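Local structure of 5' nucleotidase family protein (4Q7F) at residues F22-D27 with A260-G265; F66-G71 with I242-H247. The protein belongs to the 5' nucleotidase family and combines a two-metal calcineurin-like phosphoesterase domain with the family's C-terminal domain. All blocks are in the same frame, centred on the assembly; numbering follows the deposited sequence.

Interaction 1 of 2, residues F22-D27 with A260-G265; sequences FYVVSD and AVIQPG. With MN (manganese (II) ion), chain C.
S26 sets its CB beside the CG-CD side of the P264 ring, 3.5 Å from CG, and V24 continues the apolar seam toward I262. In V24 a chi1 of 51° tucks CG1 over the backbone, flanked by N and C, where it meets I262 CG2 at 3.9 Å, the side chains running past one another from facing strands. Branched, wholly apolar residues suit this buried face, and the proline ring fills the space beside S26 without bringing in an N-H. The strands 22-25 and 260-264 lie in different sheets, their axes 7.3 Å apart and 38° from parallel. This is the face-to-face packing of the calcineurin-like phosphoesterase sandwich, whose strand ends deliver metal ligands. D27 is one of them. Its CB sits 3.8 Å from G265 O, and chi1 of -57° turns CG away from its carbonyl carbon and toward the manganese, 3.2 Å off. The two oxygens divide the work. OD1 accepts the S26 hydroxyl OG at 2.6 Å, on the anti side but tilted out of the carboxylate plane, as well as the backbone N-H of H247 and a hydrogen of water 2, which also donates to G265 O at 2.7 Å. OD2 binds the manganese ion at 2.2 Å, a site completed by H29, D72, H249 and waters. Three donors on OD1 thus help to fix the carboxylate's rotation. The glycine at 265 tolerates the positive phi that turns the chain here. Water 1 links the segments, accepting from S26 N and donating to P264 O.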
loop_
_atom_site.group_PDB
_atom_site.type_symbol
_atom_site.label_atom_id
_atom_site.label_comp_id
_atom_site.label_asym_id
_atom_site.label_seq_id
_atom_site.Cartn_x
_atom_site.Cartn_y
_atom_site.Cartn_z
ATOM N N PHE A 22 6.333 -21.666 11.119
ATOM C CA PHE A 22 5.365 -20.716 10.637
ATOM C C PHE A 22 5.966 -19.917 9.509
ATOM O O PHE A 22 6.980 -19.271 9.687
ATOM C CB PHE A 22 4.949 -19.756 11.752
ATOM C CG PHE A 22 4.127 -20.392 12.825
ATOM C CD1 PHE A 22 4.729 -20.971 13.925
ATOM C CD2 PHE A 22 2.737 -20.391 12.746
ATOM C CE1 PHE A 22 3.967 -21.538 14.928
ATOM C CE2 PHE A 22 1.973 -20.955 13.742
ATOM C CZ PHE A 22 2.584 -21.541 14.831
ATOM N N TYR A 23 5.339 -19.997 8.342
ATOM C CA TYR A 23 5.760 -19.264 7.155
ATOM C C TYR A 23 4.748 -18.184 6.823
ATOM O O TYR A 23 3.530 -18.440 6.763
ATOM C CB TYR A 23 5.821 -20.204 5.951
ATOM C CG TYR A 23 6.862 -21.248 6.071
ATOM C CD1 TYR A 23 8.171 -20.982 5.671
ATOM C CD2 TYR A 23 6.563 -22.517 6.584
ATOM C CE1 TYR A 23 9.152 -21.927 5.772
ATOM C CE2 TYR A 23 7.538 -23.483 6.678
ATOM C CZ TYR A 23 8.829 -23.180 6.274
ATOM O OH TYR A 23 9.806 -24.096 6.372
ATOM N N VAL A 24 5.238 -16.993 6.531
ATOM C CA VAL A 24 4.345 -15.922 6.217
ATOM C C VAL A 24 4.817 -15.084 5.048
ATOM O O VAL A 24 6.004 -14.815 4.907
ATOM C CB VAL A 24 4.082 -15.016 7.461
ATOM C CG1 VAL A 24 5.385 -14.576 8.111
ATOM C CG2 VAL A 24 3.228 -13.798 7.083
ATOM N N VAL A 25 3.858 -14.754 4.182
ATOM C CA VAL A 25 4.043 -13.781 3.114
ATOM C C VAL A 25 3.114 -12.631 3.488
ATOM O O VAL A 25 2.072 -12.827 4.163
ATOM C CB VAL A 25 3.742 -14.314 1.700
ATOM C CG1 VAL A 25 4.813 -15.299 1.285
ATOM C CG2 VAL A 25 2.362 -14.953 1.604
ATOM N N SER A 26 3.500 -11.423 3.108
ATOM C CA SER A 26 2.685 -10.253 3.398
ATOM C C SER A 26 2.833 -9.276 2.263
ATOM O O SER A 26 3.883 -9.222 1.609
ATOM C CB SER A 26 3.115 -9.574 4.707
ATOM O OG SER A 26 2.217 -8.535 5.087
ATOM N N ASP A 27 1.768 -8.519 2.021
ATOM C CA ASP A 27 1.769 -7.508 0.978
ATOM C C ASP A 27 2.252 -8.049 -0.372
ATOM O O ASP A 27 3.102 -7.466 -1.036
ATOM C CB ASP A 27 2.580 -6.290 1.453
ATOM C CG ASP A 27 2.056 -5.705 2.777
ATOM O OD1 ASP A 27 2.361 -6.234 3.877
ATOM O OD2 ASP A 27 1.407 -4.634 2.741
ATOM N N ALA A 260 9.190 -13.427 18.913
ATOM C CA ALA A 260 9.740 -13.464 17.569
ATOM C C ALA A 260 8.948 -12.434 16.753
ATOM O O ALA A 260 7.710 -12.521 16.665
ATOM C CB ALA A 260 9.607 -14.852 16.951
ATOM N N VAL A 261 9.657 -11.460 16.172
ATOM C CA VAL A 261 9.035 -10.386 15.380
ATOM C C VAL A 261 9.413 -10.496 13.901
ATOM O O VAL A 261 10.601 -10.583 13.550
ATOM C CB VAL A 261 9.462 -9.007 15.893
ATOM C CG1 VAL A 261 8.709 -7.913 15.152
ATOM C CG2 VAL A 261 9.257 -8.918 17.402
ATOM N N ILE A 262 8.391 -10.476 13.046
ATOM C CA ILE A 262 8.544 -10.599 11.612
ATOM C C ILE A 262 7.775 -9.573 10.776
ATOM O O ILE A 262 6.602 -9.244 11.064
ATOM C CB ILE A 262 7.974 -11.953 11.142
ATOM C CG1 ILE A 262 8.845 -13.111 11.608
ATOM C CG2 ILE A 262 7.844 -11.984 9.620
ATOM C CD1 ILE A 262 10.125 -13.304 10.813
ATOM N N GLN A 263 8.442 -9.080 9.733
ATOM C CA GLN A 263 7.805 -8.248 8.713
ATOM C C GLN A 263 8.487 -8.743 7.439
ATOM O O GLN A 263 9.712 -8.592 7.273
ATOM C CB GLN A 263 7.939 -6.733 8.928
ATOM C CG GLN A 263 6.903 -6.017 8.045
ATOM C CD GLN A 263 6.685 -4.555 8.350
ATOM O OE1 GLN A 263 6.689 -3.721 7.445
ATOM N NE2 GLN A 263 6.461 -4.235 9.615
ATOM N N PRO A 264 7.717 -9.402 6.557
ATOM C CA PRO A 264 8.300 -10.017 5.399
ATOM C C PRO A 264 8.239 -9.241 4.090
ATOM O O PRO A 264 7.913 -9.814 3.046
ATOM C CB PRO A 264 7.519 -11.321 5.311
ATOM C CG PRO A 264 6.171 -10.978 5.823
ATOM C CD PRO A 264 6.296 -9.766 6.688
ATOM N N GLY A 265 8.530 -7.950 4.129
ATOM C CA GLY A 265 8.581 -7.172 2.911
ATOM C C GLY A 265 7.297 -7.129 2.080
ATOM O O GLY A 265 6.179 -6.959 2.607
HETATM MN MN MN C . 0.854 -3.091 1.281
HETATM O O HOH W 1 6.579 -11.822 2.188
HETATM O O HOH W 2 5.042 -5.731 4.765
HETATM O O HOH W 3 0.615 -1.277 2.614
HETATM O O HOH W 4 0.571 -0.982 0.086
#

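Interaction 2 of 2, residues F66-G71 with I242-H247; sequences FKIDNG and IFITGH. With MG (magnesium ion), chain B.
N70 has CG trans to its backbone N (chi1 -167°), which sends the amide across to I244, while I68 and I244 extend their chains fully (chi2 170° and 174°) and meet tip to tip, CD1 to CD1 at 3.9 Å. Strands 65-69 and 242-244 face each other from the two sheets of the metallophosphatase sandwich, and the CG1-CD1 arm of isoleucine is long enough to span the gap between them. Further along, N70 and I244 pass side by side, with I244 CG2 3.8 Å from the amide carbon CG. The amide nitrogen ND2 goes on to the backbone beyond, 3.5 Å from G246 N, and G246, having no side chain, leaves room for it. The other end of the amide, OD1, is hydrogen-bonded to T106, so a buried polar group has its partner, and the backbone O of N70 accepts from ND1 of H207, a second-shell hold on a magnesium ligand. Within 66-71, D69 OD1 accepts the N-H of G71 at 2.9 Å from above its carboxylate plane, an Asx turn that bends the chain where glycine suits the backbone angles. At the far end, H247 ND1 meets the magnesium ion at 2.5 Å, in the plane of its ring.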
loop_
_atom_site.group_PDB
_atom_site.type_symbol
_atom_site.label_atom_id
_atom_site.label_comp_id
_atom_site.label_asym_id
_atom_site.label_seq_id
_atom_site.Cartn_x
_atom_site.Cartn_y
_atom_site.Cartn_z
ATOM N N PHE A 66 2.764 -24.248 9.185
ATOM C CA PHE A 66 1.634 -23.438 8.795
ATOM C C PHE A 66 2.080 -22.339 7.821
ATOM O O PHE A 66 3.209 -21.828 7.895
ATOM C CB PHE A 66 0.943 -22.823 10.023
ATOM C CG PHE A 66 0.101 -23.797 10.778
ATOM C CD1 PHE A 66 0.685 -24.750 11.594
ATOM C CD2 PHE A 66 -1.288 -23.755 10.679
ATOM C CE1 PHE A 66 -0.093 -25.647 12.296
ATOM C CE2 PHE A 66 -2.069 -24.660 11.369
ATOM C CZ PHE A 66 -1.471 -25.613 12.179
ATOM N N LYS A 67 1.165 -22.014 6.915
ATOM C CA LYS A 67 1.372 -21.043 5.843
ATOM C C LYS A 67 0.310 -19.937 5.961
ATOM O O LYS A 67 -0.913 -20.194 5.995
ATOM C CB LYS A 67 1.366 -21.813 4.516
ATOM C CG LYS A 67 1.638 -21.023 3.267
ATOM C CD LYS A 67 2.288 -21.871 2.160
ATOM C CE LYS A 67 1.497 -23.089 1.736
ATOM N NZ LYS A 67 1.988 -23.631 0.436
ATOM N N ILE A 68 0.801 -18.695 6.016
ATOM C CA ILE A 68 -0.005 -17.514 6.280
ATOM C C ILE A 68 0.183 -16.380 5.287
ATOM O O ILE A 68 1.297 -16.124 4.845
ATOM C CB ILE A 68 0.431 -16.935 7.650
ATOM C CG1 ILE A 68 0.317 -18.014 8.729
ATOM C CG2 ILE A 68 -0.343 -15.660 8.007
ATOM C CD1 ILE A 68 0.922 -17.672 10.069
ATOM N N ASP A 69 -0.924 -15.772 4.882
ATOM C CA ASP A 69 -0.896 -14.516 4.096
ATOM C C ASP A 69 -1.335 -13.402 5.037
ATOM O O ASP A 69 -2.422 -13.456 5.614
ATOM C CB ASP A 69 -1.766 -14.538 2.846
ATOM C CG ASP A 69 -1.682 -13.208 2.084
ATOM O OD1 ASP A 69 -2.323 -12.252 2.558
ATOM O OD2 ASP A 69 -0.966 -13.119 1.042
ATOM N N ASN A 70 -0.519 -12.368 5.181
ATOM C CA ASN A 70 -0.820 -11.309 6.152
ATOM C C ASN A 70 -1.384 -10.013 5.580
ATOM O O ASN A 70 -1.145 -8.902 6.138
ATOM C CB ASN A 70 0.419 -11.017 7.026
ATOM C CG ASN A 70 0.084 -10.152 8.247
ATOM O OD1 ASN A 70 -0.941 -10.368 8.921
ATOM N ND2 ASN A 70 0.932 -9.169 8.535
ATOM N N GLY A 71 -2.146 -10.115 4.486
ATOM C CA GLY A 71 -2.828 -8.931 3.948
ATOM C C GLY A 71 -2.240 -8.226 2.743
ATOM O O GLY A 71 -1.071 -8.384 2.409
ATOM N N ILE A 242 4.863 -14.976 18.909
ATOM C CA ILE A 242 5.153 -14.598 17.532
ATOM C C ILE A 242 4.312 -13.378 17.165
ATOM O O ILE A 242 3.085 -13.362 17.372
ATOM C CB ILE A 242 4.871 -15.748 16.542
ATOM C CG1 ILE A 242 5.611 -17.030 16.967
ATOM C CG2 ILE A 242 5.288 -15.361 15.137
ATOM C CD1 ILE A 242 5.391 -18.204 16.030
ATOM N N PHE A 243 4.976 -12.362 16.624
ATOM C CA PHE A 243 4.319 -11.101 16.259
ATOM C C PHE A 243 4.591 -10.871 14.776
ATOM O O PHE A 243 5.692 -10.437 14.381
ATOM C CB PHE A 243 4.848 -9.957 17.125
ATOM C CG PHE A 243 3.974 -8.725 17.124
ATOM C CD1 PHE A 243 2.816 -8.681 17.891
ATOM C CD2 PHE A 243 4.321 -7.603 16.397
ATOM C CE1 PHE A 243 2.010 -7.549 17.905
ATOM C CE2 PHE A 243 3.516 -6.473 16.403
ATOM C CZ PHE A 243 2.358 -6.444 17.157
ATOM N N ILE A 244 3.594 -11.221 13.964
ATOM C CA ILE A 244 3.654 -11.103 12.515
ATOM C C ILE A 244 3.077 -9.762 12.120
ATOM O O ILE A 244 1.993 -9.388 12.578
ATOM C CB ILE A 244 2.924 -12.304 11.849
ATOM C CG1 ILE A 244 3.803 -13.542 12.012
ATOM C CG2 ILE A 244 2.625 -12.069 10.368
ATOM C CD1 ILE A 244 3.174 -14.856 11.532
ATOM N N THR A 245 3.831 -9.028 11.302
ATOM C CA THR A 245 3.445 -7.701 10.853
ATOM C C THR A 245 3.567 -7.530 9.335
ATOM O O THR A 245 4.064 -8.400 8.636
ATOM C CB THR A 245 4.285 -6.619 11.561
ATOM O OG1 THR A 245 5.665 -6.752 11.214
ATOM C CG2 THR A 245 4.116 -6.710 13.044
ATOM N N GLY A 246 3.111 -6.389 8.831
ATOM C CA GLY A 246 3.152 -6.105 7.393
ATOM C C GLY A 246 2.900 -4.628 7.191
ATOM O O GLY A 246 3.312 -3.812 8.026
ATOM N N HIS A 247 2.243 -4.290 6.076
ATOM C CA HIS A 247 1.797 -2.930 5.761
ATOM C C HIS A 247 2.847 -1.914 5.389
ATOM O O HIS A 247 2.633 -1.123 4.466
ATOM C CB HIS A 247 0.959 -2.373 6.931
ATOM C CG HIS A 247 0.409 -1.005 6.698
ATOM N ND1 HIS A 247 -0.500 -0.733 5.700
ATOM C CD2 HIS A 247 0.602 0.164 7.356
ATOM C CE1 HIS A 247 -0.834 0.538 5.744
ATOM N NE2 HIS A 247 -0.179 1.108 6.738
HETATM MG MG MG B . -1.220 -2.132 3.745
HETATM O O HOH W 3 0.615 -1.277 2.614
#

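In the fold
Interactions 1 and 2 lie side by side between the same two sheets, their centres about 5 Å apart. Strands 19-25 and 65-69 run parallel in one sheet, 242-244 and 259-264 in the other, where F243 N lies 2.7 Å from A260 O and T245 OG1 2.7 Å from I262 O, both probable hydrogen bonds. At the strand ends the contacts converge on the metal pair: D27 of interaction 1 serves manganese, H247 of interaction 2 serves magnesium, and both ions share D72 and water 3, which is 2.3 Å from each. H247 touches the bound (2R,3S,5R)-5-(6-amino-9H-purin-9-yl)-tetrahydro-2-(hydroxymethyl)furan-3-ol, whereas the side chain of D27 stays about 6 Å from it.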